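D-isomer specific 2-hydroxyacid dehydrogenase NAD-binding (Xanthobacter autotrophicus, PDB 4XA8) probably acts as an NAD(P)-dependent oxidoreductase of the D-isomer specific 2-hydroxyacid dehydrogenase family, and binds NADPH. Local coordinates at residues A[116-120]-A[121-125]; A[222-225]-A[226-230]; A[237-241]-A[242-246]. All blocks are in the same frame, centred on the assembly; numbering follows the deposited sequence.

In the fold
The three contacts illustrate how a Rossmann-type domain joins helices and strands through short local signals: a helix end in contact 1, a helix-to-strand turn in contact 2 and a helix start in contact 3. Contacts 1 and 2, with centres about 16 Å apart, meet through K229, whose NZ forms a salt bridge with D121 OD1 at 2.8 Å and probably a hydrogen bond with H118 O. Contacts 2 and 3, about 13 Å apart between centres, share an apolar core in which the F230 ring packs on V239 and L244. The side chain of V239 is about 7 Å from that of A234, which binds NADPH in a structure of this protein, though this chain holds none.

Contact 1. Residues A[116-120]-A[121-125]; sequences LRHAR and DIPTF
With CG anti to the backbone N (chi1 170°) and the chain extended as far as NE, R117 reaches across I122 and P123 at the start of the next helix and lays its guanidinium against P123. The junction is a Schellman motif, which ends helix 103-119. Its C-prime residue, D121, has positive phi; I122 N donates to R117 O at 2.9 Å, and D121 N donates to H118 O at 3.1 Å. P123 CG lies over one guanidinium face, 3.6 Å from R117 NH2, while I122 CB rests 3.9 Å from R117 CG. An alanine here in place of R117 would remove the flat group on which P123 CG rests and would probably leave the carboxylate of E126 without its salt-bridge partner. D121 makes no capping bond with its side chain; instead its OD1 pairs with K229, and a water lies 2.8 Å from A119 O and 3.1 Å from D121 OD2, placed to donate to either. Around the turn the second subunit closes in, its F113 packing on R117 and I122, and its L284 O accepting from R120 NH2. R120 O meets the edge of the F125 ring near its plane, 3.3 Å from F125 CE2.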
loop_
_atom_site.group_PDB
_atom_site.type_symbol
_atom_site.label_atom_id
_atom_site.label_comp_id
_atom_site.label_asym_id
_atom_site.label_seq_id
_atom_site.Cartn_x
_atom_site.Cartn_y
_atom_site.Cartn_z
ATOM N N LEU A 116 0.020 2.179 -4.983
ATOM C CA LEU A 116 0.323 3.326 -4.077
ATOM C C LEU A 116 1.827 3.369 -3.698
ATOM O O LEU A 116 2.448 4.443 -3.601
ATOM C CB LEU A 116 -0.525 3.276 -2.791
ATOM C CG LEU A 116 -2.028 3.522 -2.941
ATOM C CD1 LEU A 116 -2.810 3.158 -1.681
ATOM C CD2 LEU A 116 -2.173 4.970 -3.289
ATOM N N ARG A 117 2.391 2.189 -3.543
ATOM C CA ARG A 117 3.782 2.077 -3.176
ATOM C C ARG A 117 4.640 2.748 -4.308
ATOM O O ARG A 117 5.552 3.521 -4.021
ATOM C CB ARG A 117 4.129 0.622 -2.928
ATOM C CG ARG A 117 5.579 0.239 -2.758
ATOM C CD ARG A 117 5.821 -1.252 -2.424
ATOM N NE ARG A 117 7.260 -1.359 -2.188
ATOM C CZ ARG A 117 8.172 -1.498 -3.124
ATOM N NH1 ARG A 117 7.821 -1.624 -4.387
ATOM N NH2 ARG A 117 9.468 -1.471 -2.801
ATOM N N HIS A 118 4.344 2.482 -5.570
ATOM C CA HIS A 118 5.056 3.138 -6.679
ATOM C C HIS A 118 4.703 4.604 -6.892
ATOM O O HIS A 118 5.582 5.423 -7.155
ATOM C CB HIS A 118 4.865 2.342 -7.980
ATOM C CG HIS A 118 5.587 1.035 -7.966
ATOM N ND1 HIS A 118 6.963 0.953 -7.922
ATOM C CD2 HIS A 118 5.133 -0.238 -7.930
ATOM C CE1 HIS A 118 7.323 -0.318 -7.891
ATOM N NE2 HIS A 118 6.230 -1.053 -7.911
ATOM N N ALA A 119 3.425 4.932 -6.800
ATOM C CA ALA A 119 2.963 6.289 -7.026
ATOM C C ALA A 119 3.541 7.233 -5.963
ATOM O O ALA A 119 3.785 8.362 -6.273
ATOM C CB ALA A 119 1.436 6.343 -6.987
ATOM N N ARG A 120 3.710 6.781 -4.710
ATOM C CA ARG A 120 4.312 7.649 -3.680
ATOM C C ARG A 120 5.829 7.534 -3.604
ATOM O O ARG A 120 6.430 8.151 -2.748
ATOM C CB ARG A 120 3.665 7.397 -2.325
ATOM C CG ARG A 120 2.145 7.578 -2.301
ATOM C CD ARG A 120 1.685 8.906 -2.847
ATOM N NE ARG A 120 2.429 9.998 -2.250
ATOM C CZ ARG A 120 2.118 10.634 -1.110
ATOM N NH1 ARG A 120 1.016 10.338 -0.398
ATOM N NH2 ARG A 120 2.929 11.618 -0.699
ATOM N N ASP A 121 6.440 6.781 -4.528
ATOM C CA ASP A 121 7.890 6.613 -4.609
ATOM C C ASP A 121 8.460 5.964 -3.364
ATOM O O ASP A 121 9.620 6.247 -2.966
ATOM C CB ASP A 121 8.575 7.970 -4.890
ATOM C CG ASP A 121 8.432 8.396 -6.353
ATOM O OD1 ASP A 121 8.742 7.628 -7.278
ATOM O OD2 ASP A 121 7.968 9.509 -6.594
ATOM N N ILE A 122 7.691 5.049 -2.758
ATOM C CA ILE A 122 8.167 4.365 -1.553
ATOM C C ILE A 122 9.550 3.672 -1.737
ATOM O O ILE A 122 10.347 3.683 -0.805
ATOM C CB ILE A 122 7.088 3.417 -0.980
ATOM C CG1 ILE A 122 5.826 4.235 -0.544
ATOM C CG2 ILE A 122 7.585 2.573 0.164
ATOM C CD1 ILE A 122 6.035 5.406 0.382
ATOM N N PRO A 123 9.834 3.058 -2.906
ATOM C CA PRO A 123 11.157 2.413 -3.061
ATOM C C PRO A 123 12.350 3.372 -2.859
ATOM O O PRO A 123 13.355 2.993 -2.222
ATOM C CB PRO A 123 11.097 1.809 -4.473
ATOM C CG PRO A 123 9.608 1.550 -4.667
ATOM C CD PRO A 123 8.908 2.692 -3.996
ATOM N N THR A 124 12.192 4.620 -3.311
ATOM C CA THR A 124 13.192 5.642 -3.117
ATOM C C THR A 124 13.357 6.005 -1.627
ATOM O O THR A 124 14.483 6.134 -1.120
ATOM C CB THR A 124 12.822 6.837 -3.960
ATOM O OG1 THR A 124 12.870 6.406 -5.304
ATOM C CG2 THR A 124 13.753 8.007 -3.731
ATOM N N PHE A 125 12.244 6.193 -0.945
ATOM C CA PHE A 125 12.262 6.420 0.501
ATOM C C PHE A 125 12.831 5.284 1.311
ATOM O O PHE A 125 13.517 5.535 2.298
ATOM C CB PHE A 125 10.881 6.858 1.007
ATOM C CG PHE A 125 10.449 8.145 0.418
ATOM C CD1 PHE A 125 11.102 9.342 0.749
ATOM C CD2 PHE A 125 9.430 8.198 -0.486
ATOM C CE1 PHE A 125 10.696 10.551 0.173
ATOM C CE2 PHE A 125 9.046 9.380 -1.096
ATOM C CZ PHE A 125 9.672 10.567 -0.752
HETATM O O HOH W 1 5.483 9.078 -8.392
#

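Contact 2. Residues A[222-225]-A[226-230]; sequences AHLP and RGAKF
Between L224 and A228 the chain reverses through a type II beta turn, P225 to A228, closed by a weak hydrogen bond from A228 N to P225 O (3.1 Å). G227 takes the left-handed phi/psi of 94° and 7° that this turn type favours at its third position; a CB there would press on the preceding carbonyl oxygen. Apolar side chains meet across the bend. The methyl of A228 points back to the incoming segment, where CB lies 4.0 Å from L224 CB and 4.1 Å from P225 CD, so one small group touches both residues. L224 has CG anti to its carbonyl carbon (chi1 -69°), which brings its CD1 to the edge of the F230 ring, near the ring plane and 4.2 Å from F230 CD2. R226 is extended from CG to NE, and its NH2 donates to S250 O. The turn is the helix-to-strand link of a beta-alpha-beta unit, passing from helix 218-223 into strand 228-232. That strand lies between strands 201-204 and 253-258 in the parallel sheet; L224 also touches V202 of strand 201-204 and L196 of helix 192-197, while F230 packs on V202, V204, I253 and L258.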
loop_
_atom_site.group_PDB
_atom_site.type_symbol
_atom_site.label_atom_id
_atom_site.label_comp_id
_atom_site.label_asym_id
_atom_site.label_seq_id
_atom_site.Cartn_x
_atom_site.Cartn_y
_atom_site.Cartn_z
ATOM N N ALA A 222 8.835 -2.253 -24.651
ATOM C CA ALA A 222 9.428 -1.071 -25.227
ATOM C C ALA A 222 8.400 0.043 -25.517
ATOM O O ALA A 222 8.781 1.199 -25.613
ATOM C CB ALA A 222 10.200 -1.433 -26.477
ATOM N N HIS A 223 7.110 -0.285 -25.591
ATOM C CA HIS A 223 6.061 0.731 -25.782
ATOM C C HIS A 223 5.770 1.548 -24.541
ATOM O O HIS A 223 5.235 2.644 -24.634
ATOM C CB HIS A 223 4.750 0.072 -26.177
ATOM C CG HIS A 223 4.763 -0.541 -27.532
ATOM N ND1 HIS A 223 5.285 0.104 -28.629
ATOM C CD2 HIS A 223 4.260 -1.708 -27.984
ATOM C CE1 HIS A 223 5.133 -0.658 -29.696
ATOM N NE2 HIS A 223 4.507 -1.764 -29.327
ATOM N N LEU A 224 6.059 0.983 -23.380
ATOM C CA LEU A 224 5.983 1.734 -22.141
ATOM C C LEU A 224 6.911 2.926 -22.196
ATOM O O LEU A 224 7.953 2.847 -22.807
ATOM C CB LEU A 224 6.380 0.831 -20.976
ATOM C CG LEU A 224 5.418 -0.303 -20.630
ATOM C CD1 LEU A 224 6.119 -1.270 -19.680
ATOM C CD2 LEU A 224 4.142 0.295 -20.017
ATOM N N PRO A 225 6.555 4.026 -21.518
ATOM C CA PRO A 225 7.476 5.160 -21.406
ATOM C C PRO A 225 8.714 4.816 -20.597
ATOM O O PRO A 225 8.627 4.076 -19.633
ATOM C CB PRO A 225 6.665 6.211 -20.631
ATOM C CG PRO A 225 5.658 5.433 -19.866
ATOM C CD PRO A 225 5.365 4.181 -20.658
ATOM N N ARG A 226 9.850 5.408 -20.941
ATOM C CA ARG A 226 11.054 5.215 -20.164
ATOM C C ARG A 226 10.823 5.714 -18.738
ATOM O O ARG A 226 10.232 6.778 -18.489
ATOM C CB ARG A 226 12.256 5.912 -20.827
ATOM C CG ARG A 226 13.498 5.838 -19.963
ATOM C CD ARG A 226 14.788 6.146 -20.690
ATOM N NE ARG A 226 15.907 5.895 -19.780
ATOM C CZ ARG A 226 16.643 4.780 -19.713
ATOM N NH1 ARG A 226 16.440 3.725 -20.503
ATOM N NH2 ARG A 226 17.600 4.715 -18.807
ATOM N N GLY A 227 11.190 4.884 -17.780
ATOM C CA GLY A 227 10.921 5.194 -16.387
ATOM C C GLY A 227 9.633 4.622 -15.826
ATOM O O GLY A 227 9.285 4.907 -14.693
ATOM N N ALA A 228 8.946 3.783 -16.593
ATOM C CA ALA A 228 7.713 3.210 -16.176
ATOM C C ALA A 228 7.920 2.312 -14.967
ATOM O O ALA A 228 9.010 1.800 -14.723
ATOM C CB ALA A 228 7.051 2.412 -17.313
ATOM N N LYS A 229 6.843 2.151 -14.209
ATOM C CA LYS A 229 6.796 1.260 -13.046
ATOM C C LYS A 229 5.857 0.066 -13.339
ATOM O O LYS A 229 4.749 0.251 -13.803
ATOM C CB LYS A 229 6.364 2.058 -11.832
ATOM C CG LYS A 229 7.346 3.238 -11.638
ATOM C CD LYS A 229 6.794 4.414 -10.909
ATOM C CE LYS A 229 7.890 5.407 -10.490
ATOM N NZ LYS A 229 7.787 5.633 -8.995
ATOM N N PHE A 230 6.350 -1.149 -13.089
ATOM C CA PHE A 230 5.733 -2.389 -13.590
ATOM C C PHE A 230 5.332 -3.307 -12.419
ATOM O O PHE A 230 6.154 -3.622 -11.558
ATOM C CB PHE A 230 6.765 -3.060 -14.479
ATOM C CG PHE A 230 6.262 -4.233 -15.253
ATOM C CD1 PHE A 230 6.330 -5.508 -14.706
ATOM C CD2 PHE A 230 5.758 -4.088 -16.537
ATOM C CE1 PHE A 230 5.895 -6.610 -15.405
ATOM C CE2 PHE A 230 5.336 -5.207 -17.258
ATOM C CZ PHE A 230 5.404 -6.457 -16.687
#

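Contact 3. Residues A[237-241]-A[242-246]; sequences PVVDE and AALIA
D240 OD1 accepts from A243 N at 2.9 Å, a side-chain N-cap bond at the start of helix 241-250. D240 is thus the N-cap, and its carboxylate oxygen accepts through the anti lone pair, the one away from OD2, with 155° at the hydrogen. Its CG stands anti to the backbone N (chi1 -170°), which swings the carboxylate alongside the first turn of the helix, where OD1 also lies 3.4 Å from A243 CB. The carboxylate would probably interact favourably with the helix dipole at this amino-terminal end. Two main-chain bonds carry the helix on from the cap: L244 N donates to D240 O at 3.0 Å, and I245 N to E241 O at 3.0 Å. The same D240 residue therefore serves the helix twice, through its side chain and through its carbonyl.

On the buried side, V239 just before the cap sends CG1 across to L244 CB, 4.1 Å away. L244 also reaches I253 and L258 of strand 253-258, which seats the helix start against the parallel sheet. E241 runs extended beyond CG, and its OE2 accepts from E262 N. Lower down the same side chain, E241 CG lies against I245 CD1 at 4.1 Å.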
loop_
_atom_site.group_PDB
_atom_site.type_symbol
_atom_site.label_atom_id
_atom_site.label_comp_id
_atom_site.label_asym_id
_atom_site.label_seq_id
_atom_site.Cartn_x
_atom_site.Cartn_y
_atom_site.Cartn_z
ATOM N N PRO A 237 4.418 -16.091 -16.988
ATOM C CA PRO A 237 4.620 -16.204 -18.434
ATOM C C PRO A 237 3.704 -15.356 -19.351
ATOM O O PRO A 237 3.886 -15.422 -20.572
ATOM C CB PRO A 237 4.389 -17.700 -18.688
ATOM C CG PRO A 237 3.310 -18.038 -17.752
ATOM C CD PRO A 237 3.556 -17.194 -16.505
ATOM N N VAL A 238 2.738 -14.598 -18.808
ATOM C CA VAL A 238 2.107 -13.498 -19.575
ATOM C C VAL A 238 3.221 -12.526 -19.921
ATOM O O VAL A 238 3.177 -11.801 -20.911
ATOM C CB VAL A 238 1.015 -12.750 -18.740
ATOM C CG1 VAL A 238 0.713 -11.386 -19.340
ATOM C CG2 VAL A 238 -0.254 -13.588 -18.671
ATOM N N VAL A 239 4.217 -12.494 -19.052
ATOM C CA VAL A 239 5.347 -11.628 -19.192
ATOM C C VAL A 239 6.552 -12.458 -19.578
ATOM O O VAL A 239 6.773 -13.533 -19.014
ATOM C CB VAL A 239 5.585 -10.851 -17.886
ATOM C CG1 VAL A 239 6.826 -9.996 -17.991
ATOM C CG2 VAL A 239 4.388 -9.957 -17.600
ATOM N N ASP A 240 7.307 -11.983 -20.568
ATOM C CA ASP A 240 8.600 -12.587 -20.896
ATOM C C ASP A 240 9.624 -12.164 -19.851
ATOM O O ASP A 240 10.015 -11.012 -19.811
ATOM C CB ASP A 240 9.054 -12.123 -22.289
ATOM C CG ASP A 240 10.251 -12.877 -22.797
ATOM O OD1 ASP A 240 11.379 -12.606 -22.352
ATOM O OD2 ASP A 240 10.071 -13.737 -23.668
ATOM N N GLU A 241 10.037 -13.078 -18.987
ATOM C CA GLU A 241 10.844 -12.710 -17.831
ATOM C C GLU A 241 12.218 -12.201 -18.273
ATOM O O GLU A 241 12.714 -11.224 -17.724
ATOM C CB GLU A 241 10.983 -13.892 -16.867
ATOM C CG GLU A 241 11.543 -13.546 -15.486
ATOM C CD GLU A 241 11.129 -14.545 -14.390
ATOM O OE1 GLU A 241 12.015 -15.254 -13.837
ATOM O OE2 GLU A 241 9.917 -14.592 -14.062
ATOM N N ALA A 242 12.791 -12.820 -19.306
ATOM C CA ALA A 242 14.083 -12.415 -19.820
ATOM C C ALA A 242 14.007 -10.963 -20.275
ATOM O O ALA A 242 14.854 -10.141 -19.912
ATOM C CB ALA A 242 14.525 -13.324 -20.954
ATOM N N ALA A 243 12.971 -10.633 -21.021
ATOM C CA ALA A 243 12.813 -9.270 -21.544
ATOM C C ALA A 243 12.576 -8.246 -20.425
ATOM O O ALA A 243 13.048 -7.119 -20.498
ATOM C CB ALA A 243 11.669 -9.211 -22.559
ATOM N N LEU A 244 11.815 -8.643 -19.417
ATOM C CA LEU A 244 11.599 -7.810 -18.227
ATOM C C LEU A 244 12.922 -7.482 -17.511
ATOM O O LEU A 244 13.212 -6.337 -17.175
ATOM C CB LEU A 244 10.598 -8.491 -17.265
ATOM C CG LEU A 244 10.355 -7.726 -15.946
ATOM C CD1 LEU A 244 9.718 -6.374 -16.169
ATOM C CD2 LEU A 244 9.483 -8.532 -14.976
ATOM N N ILE A 245 13.742 -8.481 -17.291
ATOM C CA ILE A 245 15.021 -8.248 -16.646
ATOM C C ILE A 245 15.868 -7.313 -17.460
ATOM O O ILE A 245 16.506 -6.428 -16.899
ATOM C CB ILE A 245 15.751 -9.576 -16.374
ATOM C CG1 ILE A 245 15.045 -10.289 -15.207
ATOM C CG2 ILE A 245 17.216 -9.352 -16.024
ATOM C CD1 ILE A 245 15.278 -11.781 -15.200
ATOM N N ALA A 246 15.831 -7.473 -18.783
ATOM C CA ALA A 246 16.592 -6.612 -19.674
ATOM C C ALA A 246 16.131 -5.155 -19.584
ATOM O O ALA A 246 16.951 -4.241 -19.449
ATOM C CB ALA A 246 16.532 -7.121 -21.117
#